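Local coordinates for tail fiber protein (PDB 5W5P) that probably recognises and degrades the capsular polysaccharide of Acinetobacter baumannii as the trimeric tailspike of phage AM24, at residues 332-337 / 368-373; 282-287 / 312-317; 372-377 / 411-416; 320-325 / 351-356. All blocks are in the same frame, centred on the assembly; numbering follows the deposited sequence.

Interaction 1: 332-337 / 368-373; sequences TFIGNY and TFIGNQ
Asn372 grips the neighbouring coil at both ends of its side-chain amide, making with Asn336 one step of an asparagine ladder in a parallel beta-helix. Asn372 ND2 donates to Phe333 O at 2.8 Å, with that oxygen lying in its amide plane, although the donor stands above the plane of the carbonyl it meets. The N-H of Ile370 comes to Phe333 O from the opposite face, so two bonds hold this oxygen. At the other end, Asn372 OD1 receives Asn336 N (2.9 Å) and, weakly, Asn336 ND2, whose main partner is Cys311 O on the preceding coil. Both residues set CG anti to the carbonyl carbon (chi1 -58° in Asn372), which lays their amides side by side, planes 20° apart. Asparagine suits the bend because its short amide offers donor and acceptor where regular pairing is interrupted; Gly335 and Gly371, both at positive phi, make the turn itself. Parallel pairing flanks it, with Phe333 N on Thr368 O (3.0 Å) before and Gln373 N on Asn336 O (3.1 Å) after. Ile334 and Ile370 face the trimer interior, where Ile334 packs on its copies in both neighbouring subunits. On the other face of the strands, Phe333 and Phe369 point the same way with rings nearly parallel (10°) but slid apart, Phe333 CD1 lying 3.5 Å from Phe369 CE2.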
loop_
_atom_site.group_PDB
_atom_site.type_symbol
_atom_site.label_atom_id
_atom_site.label_comp_id
_atom_site.label_asym_id
_atom_site.label_seq_id
_atom_site.Cartn_x
_atom_site.Cartn_y
_atom_site.Cartn_z
ATOM N N THR A 332 -0.677 -1.364 -9.911
ATOM C CA THR A 332 -0.150 -1.993 -8.709
ATOM C C THR A 332 -1.175 -2.975 -8.159
ATOM O O THR A 332 -2.374 -2.689 -8.147
ATOM C CB THR A 332 0.221 -0.947 -7.640
ATOM O OG1 THR A 332 -0.762 0.095 -7.618
ATOM C CG2 THR A 332 1.599 -0.340 -7.923
ATOM N N PHE A 333 -0.697 -4.142 -7.724
ATOM C CA PHE A 333 -1.537 -5.177 -7.113
ATOM C C PHE A 333 -0.772 -5.725 -5.909
ATOM O O PHE A 333 0.088 -6.597 -6.065
ATOM C CB PHE A 333 -1.875 -6.291 -8.098
ATOM C CG PHE A 333 -2.595 -5.822 -9.336
ATOM C CD1 PHE A 333 -1.892 -5.240 -10.383
ATOM C CD2 PHE A 333 -3.968 -5.985 -9.468
ATOM C CE1 PHE A 333 -2.532 -4.814 -11.521
ATOM C CE2 PHE A 333 -4.617 -5.558 -10.612
ATOM C CZ PHE A 333 -3.893 -4.970 -11.642
ATOM N N ILE A 334 -1.097 -5.230 -4.715
ATOM C CA ILE A 334 -0.314 -5.480 -3.510
ATOM C C ILE A 334 -1.172 -6.241 -2.507
ATOM O O ILE A 334 -2.186 -5.725 -2.021
ATOM C CB ILE A 334 0.221 -4.179 -2.894
ATOM C CG1 ILE A 334 0.874 -3.303 -3.972
ATOM C CG2 ILE A 334 1.159 -4.483 -1.718
ATOM C CD1 ILE A 334 1.583 -2.077 -3.428
ATOM N N GLY A 335 -0.763 -7.467 -2.191
ATOM C CA GLY A 335 -1.298 -8.158 -1.036
ATOM C C GLY A 335 -2.692 -8.718 -1.180
ATOM O O GLY A 335 -3.387 -8.884 -0.178
ATOM N N ASN A 336 -3.130 -9.014 -2.399
ATOM C CA ASN A 336 -4.443 -9.616 -2.567
ATOM C C ASN A 336 -4.451 -11.051 -2.049
ATOM O O ASN A 336 -3.414 -11.709 -1.930
ATOM C CB ASN A 336 -4.872 -9.580 -4.031
ATOM C CG ASN A 336 -5.246 -8.189 -4.484
ATOM O OD1 ASN A 336 -6.156 -7.569 -3.928
ATOM N ND2 ASN A 336 -4.527 -7.675 -5.480
ATOM N N TYR A 337 -5.652 -11.528 -1.732
ATOM C CA TYR A 337 -5.880 -12.872 -1.215
ATOM C C TYR A 337 -6.803 -13.585 -2.196
ATOM O O TYR A 337 -8.003 -13.291 -2.256
ATOM C CB TYR A 337 -6.479 -12.807 0.193
ATOM C CG TYR A 337 -6.807 -14.136 0.854
ATOM C CD1 TYR A 337 -7.946 -14.851 0.499
ATOM C CD2 TYR A 337 -6.006 -14.647 1.870
ATOM C CE1 TYR A 337 -8.258 -16.046 1.107
ATOM C CE2 TYR A 337 -6.316 -15.845 2.490
ATOM C CZ TYR A 337 -7.444 -16.540 2.105
ATOM O OH TYR A 337 -7.764 -17.733 2.715
ATOM N N THR A 368 3.282 -3.704 -11.208
ATOM C CA THR A 368 4.026 -4.377 -10.149
ATOM C C THR A 368 3.085 -5.197 -9.281
ATOM O O THR A 368 2.078 -4.677 -8.791
ATOM C CB THR A 368 4.787 -3.367 -9.284
ATOM O OG1 THR A 368 5.497 -2.454 -10.130
ATOM C CG2 THR A 368 5.780 -4.082 -8.377
ATOM N N PHE A 369 3.427 -6.471 -9.084
ATOM C CA PHE A 369 2.691 -7.388 -8.217
ATOM C C PHE A 369 3.547 -7.706 -7.000
ATOM O O PHE A 369 4.626 -8.284 -7.138
ATOM C CB PHE A 369 2.335 -8.678 -8.953
ATOM C CG PHE A 369 1.417 -8.476 -10.116
ATOM C CD1 PHE A 369 1.917 -8.098 -11.352
ATOM C CD2 PHE A 369 0.049 -8.662 -9.973
ATOM C CE1 PHE A 369 1.073 -7.910 -12.427
ATOM C CE2 PHE A 369 -0.805 -8.479 -11.048
ATOM C CZ PHE A 369 -0.293 -8.103 -12.277
ATOM N N ILE A 370 3.063 -7.342 -5.813
ATOM C CA ILE A 370 3.805 -7.528 -4.571
ATOM C C ILE A 370 2.922 -8.269 -3.577
ATOM O O ILE A 370 1.813 -7.818 -3.271
ATOM C CB ILE A 370 4.271 -6.188 -3.976
ATOM C CG1 ILE A 370 5.079 -5.397 -5.009
ATOM C CG2 ILE A 370 5.085 -6.424 -2.710
ATOM C CD1 ILE A 370 5.388 -3.993 -4.585
ATOM N N GLY A 371 3.408 -9.409 -3.086
ATOM C CA GLY A 371 2.825 -10.042 -1.915
ATOM C C GLY A 371 1.431 -10.610 -2.069
ATOM O O GLY A 371 0.695 -10.695 -1.082
ATOM N N ASN A 372 1.046 -11.012 -3.274
ATOM C CA ASN A 372 -0.237 -11.665 -3.484
ATOM C C ASN A 372 -0.126 -13.158 -3.201
ATOM O O ASN A 372 0.936 -13.762 -3.370
ATOM C CB ASN A 372 -0.727 -11.448 -4.916
ATOM C CG ASN A 372 -0.851 -9.983 -5.270
ATOM O OD1 ASN A 372 -1.859 -9.351 -4.967
ATOM N ND2 ASN A 372 0.177 -9.434 -5.906
ATOM N N GLN A 373 -1.231 -13.752 -2.760
ATOM C CA GLN A 373 -1.352 -15.202 -2.683
ATOM C C GLN A 373 -2.313 -15.662 -3.763
ATOM O O GLN A 373 -3.496 -15.307 -3.741
ATOM C CB GLN A 373 -1.842 -15.677 -1.317
ATOM C CG GLN A 373 -2.185 -17.158 -1.301
ATOM C CD GLN A 373 -2.909 -17.585 -0.039
ATOM O OE1 GLN A 373 -4.141 -17.659 -0.009
ATOM N NE2 GLN A 373 -2.149 -17.891 1.005
#

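Interaction 2: 282-287 / 312-317; sequences VTVSRN and DGNLWE
Asn314 supplies two of the side-chain hydrogen bonds between these coils. Its ND2 reaches Val284 O at 2.6 Å in a nearly straight bond (175°) that stays in the amide plane, while Asn287 N donates to Asn314 OD1 (3.0 Å). A third uses Ser285, with OG anti to its own carbonyl carbon (chi1 -62°), which turns it to accept from Asp312 N at 3.1 Å. Two backbone bonds frame the bend: Arg286 N to Asp312 O (2.7 Å) and, where the strands resume, Leu315 N to Asn287 O (2.8 Å). Gly313 adopts a positive phi and carries no CB to collide with Arg286 CG, so the chains can come close.

The charged groups are linked through solvent. Asp312 OD2 accepts from two waters, one of which also takes a weak bond from Arg286 NH1, in plane at the guanidinium edge; Ser285 CB lies over one face of that group. Arg286 NE forms a salt bridge with Glu263, and its tip nears Arg286 of both neighbouring subunits, so the acid probably steadies this gathering of charge. Asp312 OD1 meanwhile receives Ile334 N. Asparagines at matching bends, Asn287 beside Asn314 and Asn314 N bonded to Asn336 OD1, form the asparagine ladder characteristic of parallel beta-helices.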
loop_
_atom_site.group_PDB
_atom_site.type_symbol
_atom_site.label_atom_id
_atom_site.label_comp_id
_atom_site.label_asym_id
_atom_site.label_seq_id
_atom_site.Cartn_x
_atom_site.Cartn_y
_atom_site.Cartn_z
ATOM N N VAL A 282 -8.165 4.493 -10.848
ATOM C CA VAL A 282 -9.116 3.503 -10.364
ATOM C C VAL A 282 -8.501 2.803 -9.160
ATOM O O VAL A 282 -7.317 2.452 -9.174
ATOM C CB VAL A 282 -9.481 2.494 -11.471
ATOM C CG1 VAL A 282 -10.264 1.306 -10.902
ATOM C CG2 VAL A 282 -10.243 3.192 -12.587
ATOM N N THR A 283 -9.297 2.630 -8.105
ATOM C CA THR A 283 -8.852 1.956 -6.891
ATOM C C THR A 283 -9.897 0.931 -6.482
ATOM O O THR A 283 -11.079 1.266 -6.351
ATOM C CB THR A 283 -8.620 2.948 -5.744
ATOM O OG1 THR A 283 -7.800 4.033 -6.201
ATOM C CG2 THR A 283 -7.935 2.250 -4.581
ATOM N N VAL A 284 -9.465 -0.320 -6.304
ATOM C CA VAL A 284 -10.345 -1.364 -5.793
ATOM C C VAL A 284 -9.569 -2.168 -4.758
ATOM O O VAL A 284 -8.897 -3.148 -5.097
ATOM C CB VAL A 284 -10.877 -2.261 -6.929
ATOM C CG1 VAL A 284 -11.785 -3.336 -6.367
ATOM C CG2 VAL A 284 -11.611 -1.432 -7.990
ATOM N N SER A 285 -9.655 -1.761 -3.489
ATOM C CA SER A 285 -8.791 -2.293 -2.445
ATOM C C SER A 285 -9.584 -2.671 -1.199
ATOM O O SER A 285 -10.569 -2.016 -0.844
ATOM C CB SER A 285 -7.706 -1.280 -2.061
ATOM O OG SER A 285 -6.865 -0.983 -3.159
ATOM N N ARG A 286 -9.127 -3.742 -0.536
ATOM C CA ARG A 286 -9.586 -4.126 0.801
ATOM C C ARG A 286 -11.098 -4.375 0.834
ATOM O O ARG A 286 -11.808 -3.923 1.733
ATOM C CB ARG A 286 -9.172 -3.076 1.843
ATOM C CG ARG A 286 -7.660 -2.978 2.064
ATOM C CD ARG A 286 -7.253 -1.649 2.701
ATOM N NE ARG A 286 -7.107 -0.575 1.717
ATOM C CZ ARG A 286 -5.987 -0.313 1.046
ATOM N NH1 ARG A 286 -4.901 -1.043 1.246
ATOM N NH2 ARG A 286 -5.948 0.683 0.171
ATOM N N ASN A 287 -11.588 -5.125 -0.147
ATOM C CA ASN A 287 -12.983 -5.536 -0.193
ATOM C C ASN A 287 -13.094 -7.035 0.053
ATOM O O ASN A 287 -12.287 -7.816 -0.455
ATOM C CB ASN A 287 -13.632 -5.199 -1.541
ATOM C CG ASN A 287 -13.513 -3.737 -1.906
ATOM O OD1 ASN A 287 -12.573 -3.328 -2.597
ATOM N ND2 ASN A 287 -14.482 -2.944 -1.475
ATOM N N ASP A 312 -5.444 -3.649 -3.996
ATOM C CA ASP A 312 -4.640 -4.067 -2.856
ATOM C C ASP A 312 -5.502 -4.714 -1.777
ATOM O O ASP A 312 -6.635 -4.289 -1.532
ATOM C CB ASP A 312 -3.879 -2.877 -2.261
ATOM C CG ASP A 312 -3.037 -2.145 -3.293
ATOM O OD1 ASP A 312 -2.609 -2.784 -4.278
ATOM O OD2 ASP A 312 -2.797 -0.929 -3.115
ATOM N N GLY A 313 -4.954 -5.747 -1.138
ATOM C CA GLY A 313 -5.555 -6.329 0.049
ATOM C C GLY A 313 -6.983 -6.809 -0.093
ATOM O O GLY A 313 -7.699 -6.895 0.911
ATOM N N ASN A 314 -7.426 -7.127 -1.308
ATOM C CA ASN A 314 -8.767 -7.652 -1.505
ATOM C C ASN A 314 -8.842 -9.119 -1.089
ATOM O O ASN A 314 -7.839 -9.837 -1.051
ATOM C CB ASN A 314 -9.191 -7.530 -2.967
ATOM C CG ASN A 314 -9.490 -6.105 -3.374
ATOM O OD1 ASN A 314 -10.475 -5.510 -2.932
ATOM N ND2 ASN A 314 -8.644 -5.551 -4.236
ATOM N N LEU A 315 -10.058 -9.556 -0.772
ATOM C CA LEU A 315 -10.386 -10.971 -0.664
ATOM C C LEU A 315 -11.127 -11.380 -1.928
ATOM O O LEU A 315 -12.047 -10.679 -2.363
ATOM C CB LEU A 315 -11.233 -11.246 0.578
ATOM C CG LEU A 315 -12.062 -12.529 0.675
ATOM C CD1 LEU A 315 -11.197 -13.713 1.020
ATOM C CD2 LEU A 315 -13.145 -12.352 1.729
ATOM N N TRP A 316 -10.709 -12.496 -2.532
ATOM C CA TRP A 316 -11.287 -12.987 -3.790
ATOM C C TRP A 316 -11.323 -14.514 -3.717
ATOM O O TRP A 316 -10.359 -15.187 -4.096
ATOM C CB TRP A 316 -10.487 -12.496 -4.989
ATOM C CG TRP A 316 -11.197 -12.625 -6.297
ATOM C CD1 TRP A 316 -10.953 -13.548 -7.279
ATOM C CD2 TRP A 316 -12.259 -11.796 -6.782
ATOM N NE1 TRP A 316 -11.803 -13.347 -8.339
ATOM C CE2 TRP A 316 -12.611 -12.273 -8.062
ATOM C CE3 TRP A 316 -12.947 -10.698 -6.259
ATOM C CZ2 TRP A 316 -13.625 -11.690 -8.822
ATOM C CZ3 TRP A 316 -13.955 -10.120 -7.014
ATOM C CH2 TRP A 316 -14.286 -10.617 -8.280
ATOM N N GLU A 317 -12.444 -15.052 -3.241
ATOM C CA GLU A 317 -12.591 -16.477 -2.977
ATOM C C GLU A 317 -13.783 -17.033 -3.744
ATOM O O GLU A 317 -14.821 -16.370 -3.859
ATOM C CB GLU A 317 -12.765 -16.733 -1.475
ATOM C CG GLU A 317 -12.484 -18.157 -1.033
ATOM C CD GLU A 317 -12.338 -18.269 0.471
ATOM O OE1 GLU A 317 -12.501 -17.239 1.159
ATOM O OE2 GLU A 317 -12.057 -19.383 0.967
HETATM O O HOH W 1 -5.100 0.653 -2.782
HETATM O O HOH W 2 -2.123 -0.104 -0.272
#

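Interaction 3: 372-377 / 411-416; sequences NQFGAA and NWTNAY
Asn411 OD1 accepts from two donors on one residue, the backbone N and the side-chain ND2 of Asn372, at 2.9 and 2.8 Å. The two amides lie alongside each other and almost coplanar (5°), which lets ND2 reach OD1 close to its own amide plane. Next come the strand bonds: Trp412 N to Asn372 O (2.8 Å), then Phe374 N to Trp412 O (2.6 Å, angle 171°). Beyond them a side chain stands in for the backbone, as Asn414 OD1 takes Ala376 N on a lone pair, in the carbonyl plane, at 2.9 Å. Its chi1 of 63° holds the amide between the backbone N and carbonyl carbon of Asn414. Asn414 ND2 donates to a water that in turn donates to Ala376 O, so both polar atoms of the amide serve Ala376, one directly and one through water.

This is a later step of the asparagine ladder of the parallel beta-helix: Asn411 ND2 in turn bonds Phe369 O and, one coil on, Asn430 OD1. Flat aromatic residues fill the faces on either side of the strand pair. Trp412 lays CE3 3.9 Å from Gln373 CG, and its ring stacks on Tyr329 of a neighbouring subunit. Phe374, on the other face, places CE2 4.0 Å from Asn411 CB and meets Phe338 ring to ring. Thr413 shapes the chain that carries Asn414. Its OG1 accepts from Ala415 N in an ST turn and is also hydrogen-bonded to Asp388 OD2. Both alanines are small, and Ala376 CB approaches Ala415 CB to 4.0 Å.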
loop_
_atom_site.group_PDB
_atom_site.type_symbol
_atom_site.label_atom_id
_atom_site.label_comp_id
_atom_site.label_asym_id
_atom_site.label_seq_id
_atom_site.Cartn_x
_atom_site.Cartn_y
_atom_site.Cartn_z
ATOM N N ASN A 372 1.046 -11.012 -3.274
ATOM C CA ASN A 372 -0.237 -11.665 -3.484
ATOM C C ASN A 372 -0.126 -13.158 -3.201
ATOM O O ASN A 372 0.936 -13.762 -3.370
ATOM C CB ASN A 372 -0.727 -11.448 -4.916
ATOM C CG ASN A 372 -0.851 -9.983 -5.270
ATOM O OD1 ASN A 372 -1.859 -9.351 -4.967
ATOM N ND2 ASN A 372 0.177 -9.434 -5.906
ATOM N N GLN A 373 -1.231 -13.752 -2.760
ATOM C CA GLN A 373 -1.352 -15.202 -2.683
ATOM C C GLN A 373 -2.313 -15.662 -3.763
ATOM O O GLN A 373 -3.496 -15.307 -3.741
ATOM C CB GLN A 373 -1.842 -15.677 -1.317
ATOM C CG GLN A 373 -2.185 -17.158 -1.301
ATOM C CD GLN A 373 -2.909 -17.585 -0.039
ATOM O OE1 GLN A 373 -4.141 -17.659 -0.009
ATOM N NE2 GLN A 373 -2.149 -17.891 1.005
ATOM N N PHE A 374 -1.801 -16.444 -4.706
ATOM C CA PHE A 374 -2.620 -17.021 -5.764
ATOM C C PHE A 374 -2.937 -18.475 -5.418
ATOM O O PHE A 374 -2.360 -19.420 -5.960
ATOM C CB PHE A 374 -1.904 -16.912 -7.105
ATOM C CG PHE A 374 -1.532 -15.509 -7.494
ATOM C CD1 PHE A 374 -2.493 -14.620 -7.949
ATOM C CD2 PHE A 374 -0.210 -15.090 -7.440
ATOM C CE1 PHE A 374 -2.147 -13.329 -8.327
ATOM C CE2 PHE A 374 0.148 -13.799 -7.814
ATOM C CZ PHE A 374 -0.824 -12.916 -8.257
ATOM N N GLY A 375 -3.870 -18.638 -4.479
ATOM C CA GLY A 375 -4.298 -19.961 -4.062
ATOM C C GLY A 375 -5.274 -20.577 -5.043
ATOM O O GLY A 375 -6.444 -20.185 -5.096
ATOM N N ALA A 376 -4.809 -21.546 -5.824
ATOM C CA ALA A 376 -5.587 -22.068 -6.936
ATOM C C ALA A 376 -6.507 -23.195 -6.492
ATOM O O ALA A 376 -6.191 -23.965 -5.578
ATOM C CB ALA A 376 -4.666 -22.572 -8.048
ATOM N N ALA A 377 -7.661 -23.280 -7.149
ATOM C CA ALA A 377 -8.430 -24.511 -7.121
ATOM C C ALA A 377 -7.613 -25.632 -7.755
ATOM O O ALA A 377 -6.685 -25.396 -8.534
ATOM C CB ALA A 377 -9.754 -24.335 -7.862
ATOM N N ASN A 411 5.425 -12.750 -4.205
ATOM C CA ASN A 411 4.121 -13.384 -4.344
ATOM C C ASN A 411 4.214 -14.880 -4.057
ATOM O O ASN A 411 5.297 -15.464 -4.019
ATOM C CB ASN A 411 3.553 -13.163 -5.748
ATOM C CG ASN A 411 3.492 -11.695 -6.128
ATOM O OD1 ASN A 411 2.549 -10.985 -5.762
ATOM N ND2 ASN A 411 4.506 -11.228 -6.863
ATOM N N TRP A 412 3.052 -15.501 -3.865
ATOM C CA TRP A 412 2.944 -16.923 -3.560
ATOM C C TRP A 412 1.864 -17.534 -4.437
ATOM O O TRP A 412 0.719 -17.066 -4.432
ATOM C CB TRP A 412 2.598 -17.161 -2.082
ATOM C CG TRP A 412 2.685 -18.599 -1.644
ATOM C CD1 TRP A 412 3.692 -19.171 -0.920
ATOM C CD2 TRP A 412 1.728 -19.644 -1.890
ATOM N NE1 TRP A 412 3.426 -20.501 -0.705
ATOM C CE2 TRP A 412 2.228 -20.817 -1.289
ATOM C CE3 TRP A 412 0.501 -19.702 -2.563
ATOM C CZ2 TRP A 412 1.546 -22.032 -1.340
ATOM C CZ3 TRP A 412 -0.172 -20.910 -2.619
ATOM C CH2 TRP A 412 0.352 -22.060 -2.011
ATOM N N THR A 413 2.217 -18.591 -5.165
ATOM C CA THR A 413 1.254 -19.314 -5.978
ATOM C C THR A 413 1.474 -20.811 -5.810
ATOM O O THR A 413 2.536 -21.261 -5.375
ATOM C CB THR A 413 1.352 -18.932 -7.466
ATOM O OG1 THR A 413 0.205 -19.427 -8.169
ATOM C CG2 THR A 413 2.619 -19.514 -8.097
ATOM N N ASN A 414 0.433 -21.579 -6.138
ATOM C CA ASN A 414 0.546 -23.024 -6.282
ATOM C C ASN A 414 -0.102 -23.479 -7.582
ATOM O O ASN A 414 -0.436 -24.658 -7.729
ATOM C CB ASN A 414 -0.058 -23.759 -5.081
ATOM C CG ASN A 414 -1.555 -23.525 -4.931
ATOM O OD1 ASN A 414 -2.144 -22.675 -5.599
ATOM N ND2 ASN A 414 -2.173 -24.278 -4.031
ATOM N N ALA A 415 -0.292 -22.556 -8.517
ATOM C CA ALA A 415 -0.854 -22.861 -9.817
ATOM C C ALA A 415 0.259 -23.312 -10.759
ATOM O O ALA A 415 1.442 -23.314 -10.410
ATOM C CB ALA A 415 -1.594 -21.644 -10.368
ATOM N N TYR A 416 -0.120 -23.709 -11.973
ATOM C CA TYR A 416 0.888 -24.113 -12.942
ATOM C C TYR A 416 1.862 -22.975 -13.224
ATOM O O TYR A 416 3.081 -23.182 -13.258
ATOM C CB TYR A 416 0.229 -24.591 -14.232
ATOM C CG TYR A 416 1.202 -25.307 -15.128
ATOM C CD1 TYR A 416 1.598 -26.608 -14.849
ATOM C CD2 TYR A 416 1.746 -24.680 -16.239
ATOM C CE1 TYR A 416 2.504 -27.270 -15.658
ATOM C CE2 TYR A 416 2.656 -25.335 -17.053
ATOM C CZ TYR A 416 3.028 -26.628 -16.755
ATOM O OH TYR A 416 3.925 -27.288 -17.559
HETATM O O HOH W 3 -4.946 -23.930 -3.195
#

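Interaction 4: 320-325 / 351-356; sequences GVFAKL and CLIELG
In one parallel sheet of the beta-helix, Lys324 and Glu354 stand level on adjacent coils and send their side chains the same way. The chains run alongside each other; Glu354 is extended beyond CG, whereas Lys324 bends near its end and brings NZ to 3.2 Å from Glu354 OE2, a salt bridge whose hydrogen bond is weak. The ammonium also forms a salt bridge with Asp299, and two acids near it would probably stabilise its charge. A water donates to Glu354 OE1 at 2.7 Å.

Backbone pairing beneath them is short and regular: Glu354 N to Ala323 O and Leu325 N to Glu354 O, each 2.7 Å. At Phe322 the coil turns a corner, as a beta-helix must between its faces, and Leu352 O catches two successive N-H groups there, Phe322 N at 2.8 Å in the carbonyl plane and Ala323 N more weakly. The Phe322 ring, with CG anti to the backbone N (chi1 172°), meets Ile353 CG1 at its edge and packs edge-to-face with Trp316 and Phe338. Apolar residues suit this interior face. Ala323 is small enough to leave Ile353 room beside it, and further along the same coils the leucines lie side by side, Leu325 CD1 3.9 Å from Leu355 CD2.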
loop_
_atom_site.group_PDB
_atom_site.type_symbol
_atom_site.label_atom_id
_atom_site.label_comp_id
_atom_site.label_asym_id
_atom_site.label_seq_id
_atom_site.Cartn_x
_atom_site.Cartn_y
_atom_site.Cartn_z
ATOM N N GLY A 320 -14.533 -15.533 -9.921
ATOM C CA GLY A 320 -14.129 -15.620 -11.312
ATOM C C GLY A 320 -12.847 -14.867 -11.597
ATOM O O GLY A 320 -11.909 -14.873 -10.793
ATOM N N VAL A 321 -12.805 -14.216 -12.760
ATOM C CA VAL A 321 -11.641 -13.422 -13.133
ATOM C C VAL A 321 -11.661 -12.125 -12.334
ATOM O O VAL A 321 -12.625 -11.352 -12.404
ATOM C CB VAL A 321 -11.621 -13.152 -14.645
ATOM C CG1 VAL A 321 -10.586 -12.082 -14.992
ATOM C CG2 VAL A 321 -11.336 -14.435 -15.403
ATOM N N PHE A 322 -10.595 -11.884 -11.562
ATOM C CA PHE A 322 -10.563 -10.709 -10.701
ATOM C C PHE A 322 -10.382 -9.423 -11.498
ATOM O O PHE A 322 -10.882 -8.365 -11.088
ATOM C CB PHE A 322 -9.451 -10.844 -9.659
ATOM C CG PHE A 322 -9.221 -9.591 -8.859
ATOM C CD1 PHE A 322 -10.178 -9.149 -7.950
ATOM C CD2 PHE A 322 -8.061 -8.848 -9.022
ATOM C CE1 PHE A 322 -9.981 -7.992 -7.215
ATOM C CE2 PHE A 322 -7.854 -7.687 -8.295
ATOM C CZ PHE A 322 -8.815 -7.257 -7.389
ATOM N N ALA A 323 -9.667 -9.481 -12.620
ATOM C CA ALA A 323 -9.401 -8.264 -13.381
ATOM C C ALA A 323 -9.040 -8.649 -14.810
ATOM O O ALA A 323 -7.992 -9.257 -15.048
ATOM C CB ALA A 323 -8.297 -7.445 -12.737
ATOM N N LYS A 324 -9.896 -8.284 -15.756
ATOM C CA LYS A 324 -9.610 -8.472 -17.168
ATOM C C LYS A 324 -9.404 -7.045 -17.684
ATOM O O LYS A 324 -10.355 -6.314 -17.975
ATOM C CB LYS A 324 -10.733 -9.213 -17.893
ATOM C CG LYS A 324 -10.673 -9.157 -19.430
ATOM C CD LYS A 324 -11.801 -9.913 -20.170
ATOM C CE LYS A 324 -11.281 -10.538 -21.449
ATOM N NZ LYS A 324 -11.135 -9.472 -22.477
ATOM N N LEU A 325 -8.145 -6.635 -17.761
ATOM C CA LEU A 325 -7.776 -5.274 -18.111
ATOM C C LEU A 325 -7.142 -5.218 -19.495
ATOM O O LEU A 325 -6.576 -6.203 -19.990
ATOM C CB LEU A 325 -6.794 -4.699 -17.080
ATOM C CG LEU A 325 -7.254 -4.807 -15.627
ATOM C CD1 LEU A 325 -6.182 -4.271 -14.665
ATOM C CD2 LEU A 325 -8.572 -4.069 -15.420
ATOM N N CYS A 351 -7.162 -17.594 -16.135
ATOM C CA CYS A 351 -6.288 -16.675 -15.427
ATOM C C CYS A 351 -7.108 -15.914 -14.395
ATOM O O CYS A 351 -8.327 -15.776 -14.528
ATOM C CB CYS A 351 -5.591 -15.704 -16.389
ATOM S SG CYS A 351 -6.661 -14.469 -17.156
ATOM N N LEU A 352 -6.423 -15.440 -13.354
ATOM C CA LEU A 352 -7.050 -14.567 -12.372
ATOM C C LEU A 352 -7.033 -13.115 -12.820
ATOM O O LEU A 352 -7.965 -12.361 -12.513
ATOM C CB LEU A 352 -6.339 -14.700 -11.027
ATOM C CG LEU A 352 -6.889 -15.799 -10.122
ATOM C CD1 LEU A 352 -5.980 -15.995 -8.928
ATOM C CD2 LEU A 352 -8.314 -15.454 -9.679
ATOM N N ILE A 353 -5.989 -12.709 -13.537
ATOM C CA ILE A 353 -5.849 -11.346 -14.027
ATOM C C ILE A 353 -5.372 -11.402 -15.470
ATOM O O ILE A 353 -4.450 -12.154 -15.800
ATOM C CB ILE A 353 -4.872 -10.518 -13.169
ATOM C CG1 ILE A 353 -5.442 -10.313 -11.763
ATOM C CG2 ILE A 353 -4.581 -9.178 -13.834
ATOM C CD1 ILE A 353 -4.447 -9.750 -10.779
ATOM N N GLU A 354 -6.012 -10.624 -16.331
ATOM C CA GLU A 354 -5.568 -10.431 -17.698
ATOM C C GLU A 354 -5.114 -8.988 -17.855
ATOM O O GLU A 354 -5.820 -8.065 -17.439
ATOM C CB GLU A 354 -6.685 -10.755 -18.690
ATOM C CG GLU A 354 -6.407 -10.273 -20.104
ATOM C CD GLU A 354 -7.564 -10.535 -21.047
ATOM O OE1 GLU A 354 -8.008 -11.700 -21.145
ATOM O OE2 GLU A 354 -8.034 -9.571 -21.693
ATOM N N LEU A 355 -3.928 -8.802 -18.426
ATOM C CA LEU A 355 -3.394 -7.489 -18.747
ATOM C C LEU A 355 -3.167 -7.396 -20.250
ATOM O O LEU A 355 -3.257 -8.385 -20.982
ATOM C CB LEU A 355 -2.079 -7.216 -17.999
ATOM C CG LEU A 355 -2.087 -7.382 -16.476
ATOM C CD1 LEU A 355 -0.695 -7.146 -15.888
ATOM C CD2 LEU A 355 -3.135 -6.466 -15.818
ATOM N N GLY A 356 -2.875 -6.184 -20.709
ATOM C CA GLY A 356 -2.420 -6.012 -22.070
ATOM C C GLY A 356 -0.947 -6.337 -22.215
ATOM O O GLY A 356 -0.139 -6.080 -21.323
HETATM O O HOH W 4 -9.024 -11.863 -23.670
HETATM O O HOH W 5 -6.344 -7.557 -21.974
#

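In the fold
All four contacts are largely buried and join coils of one parallel beta-helix, but they face different surroundings. Interactions 1, 2 and 3 lie along the side that meets other subunits and share the ladder of asparagine bends; 1 and 3 both use strand 365-375, and Tyr337 pairs with Asn314 and Trp316 to tie 1 to 2. Interaction 4 belongs to another sheet and touches no other chain. Its chemistry is a salt bridge outside and apolar packing inside, where Ile353 and Leu325 meet the phenylalanines of interaction 1 and Phe322 meets Trp316 of interaction 2. Interaction 2 is the wettest and most charged of the ladder steps, whereas interaction 1 is wholly buried.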